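Local coordinates for protein ECL CdiI (Enterobacter cloacae subsp. cloacae, PDB 4NTQ) that serves as the immunity protein of a contact-dependent growth inhibition system, binding the toxic C-terminal RNase region of its cognate CdiA, at residues Trp39-Lys42 / Asp43-Ser47; Tyr83-Glu87 / Lys88-Gln92. One frame throughout, in Å; residues are numbered along the deposited sequence.

Contact 1: residues Trp39-Lys42 / Asp43-Ser47; sequences WDIK and DYKNS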
loop_
_atom_site.group_PDB
_atom_site.type_symbol
_atom_site.label_atom_id
_atom_site.label_comp_id
_atom_site.label_asym_id
_atom_site.label_seq_id
_atom_site.Cartn_x
_atom_site.Cartn_y
_atom_site.Cartn_z
ATOM N N TRP B 39 12.094 5.905 -7.247
ATOM C CA TRP B 39 11.480 7.226 -7.125
ATOM C C TRP B 39 11.986 7.976 -5.899
ATOM O O TRP B 39 12.073 7.393 -4.822
ATOM C CB TRP B 39 9.979 7.064 -6.929
ATOM C CG TRP B 39 9.174 7.012 -8.197
ATOM C CD1 TRP B 39 9.638 7.112 -9.477
ATOM C CD2 TRP B 39 7.754 6.861 -8.296
ATOM N NE1 TRP B 39 8.593 7.025 -10.367
ATOM C CE2 TRP B 39 7.426 6.871 -9.664
ATOM C CE3 TRP B 39 6.731 6.706 -7.359
ATOM C CZ2 TRP B 39 6.115 6.733 -10.118
ATOM C CZ3 TRP B 39 5.424 6.573 -7.814
ATOM C CH2 TRP B 39 5.132 6.589 -9.178
ATOM N N ASP B 40 12.284 9.267 -6.039
ATOM C CA ASP B 40 12.390 10.130 -4.856
ATOM C C ASP B 40 10.995 10.615 -4.474
ATOM O O ASP B 40 10.011 10.233 -5.114
ATOM C CB ASP B 40 13.361 11.310 -5.068
ATOM C CG ASP B 40 12.980 12.207 -6.250
ATOM O OD1 ASP B 40 13.894 12.793 -6.864
ATOM O OD2 ASP B 40 11.783 12.347 -6.563
ATOM N N ILE B 41 10.903 11.454 -3.445
ATOM C CA ILE B 41 9.600 11.888 -2.923
ATOM C C ILE B 41 8.894 12.856 -3.878
ATOM O O ILE B 41 7.666 12.874 -3.979
ATOM C CB ILE B 41 9.729 12.481 -1.493
ATOM C CG1 ILE B 41 10.127 11.371 -0.531
ATOM C CG2 ILE B 41 8.392 13.060 -0.984
ATOM C CD1 ILE B 41 8.979 10.411 -0.208
ATOM N N LYS B 42 9.684 13.639 -4.598
ATOM C CA LYS B 42 9.153 14.494 -5.650
ATOM C C LYS B 42 8.417 13.644 -6.703
ATOM O O LYS B 42 7.328 14.006 -7.154
ATOM C CB LYS B 42 10.280 15.319 -6.273
ATOM C CG LYS B 42 9.927 16.760 -6.549
ATOM C CD LYS B 42 11.173 17.637 -6.591
ATOM C CE LYS B 42 11.833 17.757 -5.214
ATOM N NZ LYS B 42 13.057 18.622 -5.228
ATOM N N ASP B 43 9.002 12.506 -7.068
ATOM C CA ASP B 43 8.353 11.571 -7.986
ATOM C C ASP B 43 7.030 11.006 -7.435
ATOM O O ASP B 43 6.037 10.931 -8.170
ATOM C CB ASP B 43 9.274 10.407 -8.315
ATOM C CG ASP B 43 10.436 10.802 -9.184
ATOM O OD1 ASP B 43 10.315 11.743 -9.995
ATOM O OD2 ASP B 43 11.478 10.142 -9.060
ATOM N N TYR B 44 7.028 10.602 -6.158
ATOM C CA TYR B 44 5.840 10.038 -5.540
ATOM C C TYR B 44 4.759 11.087 -5.595
ATOM O O TYR B 44 3.618 10.809 -5.981
ATOM C CB TYR B 44 6.092 9.658 -4.082
ATOM C CG TYR B 44 6.676 8.275 -3.869
ATOM C CD1 TYR B 44 5.854 7.141 -3.859
ATOM C CD2 TYR B 44 8.045 8.099 -3.649
ATOM C CE1 TYR B 44 6.391 5.858 -3.659
ATOM C CE2 TYR B 44 8.587 6.832 -3.443
ATOM C CZ TYR B 44 7.762 5.711 -3.453
ATOM O OH TYR B 44 8.307 4.453 -3.253
ATOM N N LYS B 45 5.142 12.310 -5.245
ATOM C CA LYS B 45 4.196 13.421 -5.135
ATOM C C LYS B 45 3.647 13.812 -6.503
ATOM O O LYS B 45 2.468 14.131 -6.644
ATOM C CB LYS B 45 4.851 14.632 -4.451
ATOM C CG LYS B 45 4.965 14.502 -2.935
ATOM C CD LYS B 45 5.656 15.715 -2.305
ATOM C CE LYS B 45 5.308 15.796 -0.825
ATOM N NZ LYS B 45 5.971 16.931 -0.137
ATOM N N ASN B 46 4.501 13.784 -7.514
ATOM C CA ASN B 46 4.036 14.071 -8.863
ATOM C C ASN B 46 2.987 13.046 -9.320
ATOM O O ASN B 46 1.954 13.399 -9.880
ATOM C CB ASN B 46 5.214 14.118 -9.831
ATOM C CG ASN B 46 4.775 14.018 -11.259
ATOM O OD1 ASN B 46 4.350 15.006 -11.853
ATOM N ND2 ASN B 46 4.858 12.815 -11.826
ATOM N N SER B 47 3.252 11.779 -9.038
ATOM C CA SER B 47 2.341 10.703 -9.378
ATOM C C SER B 47 0.995 10.853 -8.674
ATOM O O SER B 47 -0.048 10.618 -9.275
ATOM C CB SER B 47 2.971 9.360 -9.025
ATOM O OG SER B 47 1.998 8.339 -8.959
#
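Over one face of the Trp39 indole lies Asp43 CB, 3.6 Å from the centroid of the five-membered ring, a CH-pi contact; at the indole edge, near its plane, is Tyr44 CD1. The aromatic pair is edge-to-face, with planes 81° apart: Trp39 CE3 points at one face of the phenol and comes within 3.6 Å of Tyr44 CD1, nearer the rim than the centre. Farther along the indole, Trp39 CH2 rests 3.5 Å from Ser47 CB, one helical turn beyond Asp43. The first torsion explains this reach, since Trp39 CG stands anti to its own carbonyl carbon (chi1 -89°) and the indole runs forward along the first turns of the helix, from Asp43 to Ser47.

How a helix start is satisfied from both directions is illustrated by the capping box of Asp40 and Asp43. The N-cap carboxylate takes the amide of Asp43, Asp43 N to Asp40 OD2 2.8 Å, nearly along the C-O axis; in return Asp40 N gives a longer bond of 3.2 Å to Asp43 OD2, reached on the anti side and out of the carboxylate plane. The two OD2 atoms are therefore close as well, a proximity of like charges that the amides and the positive end of the helix dipole probably temper. Backbone bonds from Tyr44 N to Asp40 O and from Lys45 N to Ile41 O carry on the helix.

The contact opens helix 41-58 beside strand 28-35: Tyr44 OH bonds to Pro35 O, Ile41 and Tyr44 pack on Leu34, and Trp39 also touches Met68 and Pro106.

Contact 2: residues Tyr83-Glu87 / Lys88-Gln92; sequences YFEDE and KVYVQ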
loop_
_atom_site.group_PDB
_atom_site.type_symbol
_atom_site.label_atom_id
_atom_site.label_comp_id
_atom_site.label_asym_id
_atom_site.label_seq_id
_atom_site.Cartn_x
_atom_site.Cartn_y
_atom_site.Cartn_z
ATOM N N TYR B 83 -11.912 6.240 -3.623
ATOM C CA TYR B 83 -13.083 6.105 -4.464
ATOM C C TYR B 83 -14.005 7.262 -4.156
ATOM O O TYR B 83 -14.327 7.495 -3.003
ATOM C CB TYR B 83 -13.802 4.785 -4.185
ATOM C CG TYR B 83 -13.113 3.532 -4.683
ATOM C CD1 TYR B 83 -13.186 3.163 -6.027
ATOM C CD2 TYR B 83 -12.437 2.682 -3.801
ATOM C CE1 TYR B 83 -12.582 2.003 -6.486
ATOM C CE2 TYR B 83 -11.817 1.495 -4.255
ATOM C CZ TYR B 83 -11.895 1.177 -5.600
ATOM O OH TYR B 83 -11.302 0.035 -6.068
ATOM N N PHE B 84 -14.425 7.988 -5.175
ATOM C CA PHE B 84 -15.259 9.169 -4.967
ATOM C C PHE B 84 -16.753 8.911 -5.135
ATOM O O PHE B 84 -17.190 8.426 -6.179
ATOM C CB PHE B 84 -14.818 10.278 -5.906
ATOM C CG PHE B 84 -13.372 10.616 -5.775
ATOM C CD1 PHE B 84 -12.931 11.408 -4.722
ATOM C CD2 PHE B 84 -12.444 10.134 -6.688
ATOM C CE1 PHE B 84 -11.589 11.729 -4.577
ATOM C CE2 PHE B 84 -11.084 10.440 -6.552
ATOM C CZ PHE B 84 -10.658 11.247 -5.489
ATOM N N GLU B 85 -17.529 9.211 -4.093
ATOM C CA GLU B 85 -18.989 9.172 -4.176
ATOM C C GLU B 85 -19.582 10.399 -3.517
ATOM O O GLU B 85 -19.611 10.500 -2.280
ATOM C CB GLU B 85 -19.547 7.918 -3.521
ATOM C CG GLU B 85 -19.270 6.671 -4.314
ATOM C CD GLU B 85 -19.859 5.437 -3.673
ATOM O OE1 GLU B 85 -20.999 5.506 -3.140
ATOM O OE2 GLU B 85 -19.175 4.401 -3.707
ATOM N N ASP B 86 -20.050 11.317 -4.358
ATOM C CA ASP B 86 -20.510 12.628 -3.919
ATOM C C ASP B 86 -19.451 13.399 -3.104
ATOM O O ASP B 86 -18.377 13.681 -3.638
ATOM C CB ASP B 86 -21.856 12.502 -3.220
ATOM C CG ASP B 86 -22.888 11.801 -4.091
ATOM O OD1 ASP B 86 -23.757 11.082 -3.544
ATOM O OD2 ASP B 86 -22.806 11.958 -5.329
ATOM N N GLU B 87 -19.743 13.733 -1.844
ATOM C CA GLU B 87 -18.800 14.490 -1.014
ATOM C C GLU B 87 -18.076 13.571 -0.044
ATOM O O GLU B 87 -17.453 14.023 0.917
ATOM C CB GLU B 87 -19.519 15.585 -0.231
ATOM C CG GLU B 87 -20.191 16.646 -1.096
ATOM C CD GLU B 87 -19.194 17.567 -1.770
ATOM O OE1 GLU B 87 -18.271 18.047 -1.076
ATOM O OE2 GLU B 87 -19.324 17.799 -2.993
ATOM N N LYS B 88 -18.166 12.272 -0.299
ATOM C CA LYS B 88 -17.518 11.287 0.551
ATOM C C LYS B 88 -16.489 10.528 -0.262
ATOM O O LYS B 88 -16.701 10.258 -1.437
ATOM C CB LYS B 88 -18.549 10.321 1.147
ATOM C CG LYS B 88 -17.956 9.337 2.157
ATOM C CD LYS B 88 -19.024 8.652 3.022
ATOM C CE LYS B 88 -19.681 9.631 3.988
ATOM N NZ LYS B 88 -20.580 8.934 4.950
ATOM N N VAL B 89 -15.362 10.201 0.364
ATOM C CA VAL B 89 -14.291 9.482 -0.308
ATOM C C VAL B 89 -13.938 8.249 0.496
ATOM O O VAL B 89 -13.555 8.369 1.654
ATOM C CB VAL B 89 -13.020 10.338 -0.445
ATOM C CG1 VAL B 89 -11.976 9.595 -1.263
ATOM C CG2 VAL B 89 -13.344 11.679 -1.102
ATOM N N TYR B 90 -14.088 7.069 -0.110
ATOM C CA TYR B 90 -13.688 5.819 0.539
ATOM C C TYR B 90 -12.254 5.523 0.168
ATOM O O TYR B 90 -11.816 5.826 -0.942
ATOM C CB TYR B 90 -14.606 4.646 0.158
ATOM C CG TYR B 90 -16.050 4.907 0.522
ATOM C CD1 TYR B 90 -16.516 4.686 1.819
ATOM C CD2 TYR B 90 -16.939 5.419 -0.420
ATOM C CE1 TYR B 90 -17.842 4.962 2.161
ATOM C CE2 TYR B 90 -18.263 5.694 -0.091
ATOM C CZ TYR B 90 -18.705 5.469 1.198
ATOM O OH TYR B 90 -20.010 5.746 1.514
ATOM N N VAL B 91 -11.523 4.946 1.117
ATOM C CA VAL B 91 -10.118 4.681 0.942
ATOM C C VAL B 91 -9.828 3.248 1.331
ATOM O O VAL B 91 -10.224 2.777 2.410
ATOM C CB VAL B 91 -9.237 5.609 1.822
ATOM C CG1 VAL B 91 -7.766 5.455 1.440
ATOM C CG2 VAL B 91 -9.668 7.062 1.701
ATOM N N GLN B 92 -9.113 2.560 0.453
ATOM C CA GLN B 92 -8.770 1.169 0.667
ATOM C C GLN B 92 -7.278 1.053 0.461
ATOM O O GLN B 92 -6.653 1.961 -0.091
ATOM C CB GLN B 92 -9.531 0.271 -0.312
ATOM C CG GLN B 92 -11.011 0.225 -0.016
ATOM C CD GLN B 92 -11.773 -0.775 -0.869
ATOM O OE1 GLN B 92 -11.193 -1.642 -1.523
ATOM N NE2 GLN B 92 -13.093 -0.650 -0.867
#
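Tyr83 and Tyr90 form an antiparallel hydrogen-bonded pair whose reciprocal bonds run 2.7 Å from Tyr83 N to Tyr90 O and 2.9 Å from Tyr90 N to Tyr83 O. This is the closed end of a beta hairpin, strands 76-85 and 88-97, and its two-residue connection is a type II' turn from Glu85 to Lys88, with Asp86 and Glu87 at the corners. Glu85 and Lys88, the pair that closes the turn, are bonded unequally. Glu85 N meets Lys88 O nearly end-on, whereas Lys88 N reaches Glu85 O at 3.0 Å from above the carbonyl plane.

Between the Tyr83-Tyr90 and Glu85-Lys88 pairs sits the non-hydrogen-bonded pair Phe84 and Val89, with side chains side by side on one face of the sheet. Both valine methyls meet the ring: Val89 CG2 lies 3.7 Å from Phe84 CD1, and CG1 also approaches the phenyl. Leu133 and Val136 of helix 133-144 cover this buried face, Phe84 touching both and Val89 the latter.

The other face bears Tyr83, Glu85, Lys88, Tyr90 and Gln92. Glu85, extended beyond CG, carries its carboxylate diagonally to the Tyr90 ring, the two planes 56° apart and Glu85 CD 3.9 Å from Tyr90 CE2. Arg116 serves both groups, by a salt bridge to Glu85 OE2 and a cation-pi contact with Tyr90. At the far end Tyr83 OH bonds to Glu114 O, while Gln92 NE2 bonds to Thr117 O and Glu128 OE2; Gln92 also packs on Lys221 of the CdiA toxin chain. Gln92 CD, the amide carbon, stands 4.1 Å from Tyr83 CE2.

How the contacts relate
Both contacts illustrate how local contacts shape the ends of secondary-structure elements, one starting a helix and the other reversing a strand. They lie on opposite sides of the chain's centre, with centres about 23 Å apart, and share no helix or strand. Tyr44 in contact 1 and Tyr83, Phe84 and Val89 in contact 2 are buried, Trp39 and Tyr90 only partly, and most of the charged residues are exposed. In contact 1 acidic side chains cap backbone amides, whereas in contact 2 main-chain bonds make the turn and Arg116, outside the segments, engages Glu85. Contact 1 packs beside strand 28-35 and touches no other chain; contact 2 joins two strands of another sheet and reaches the toxin through one residue.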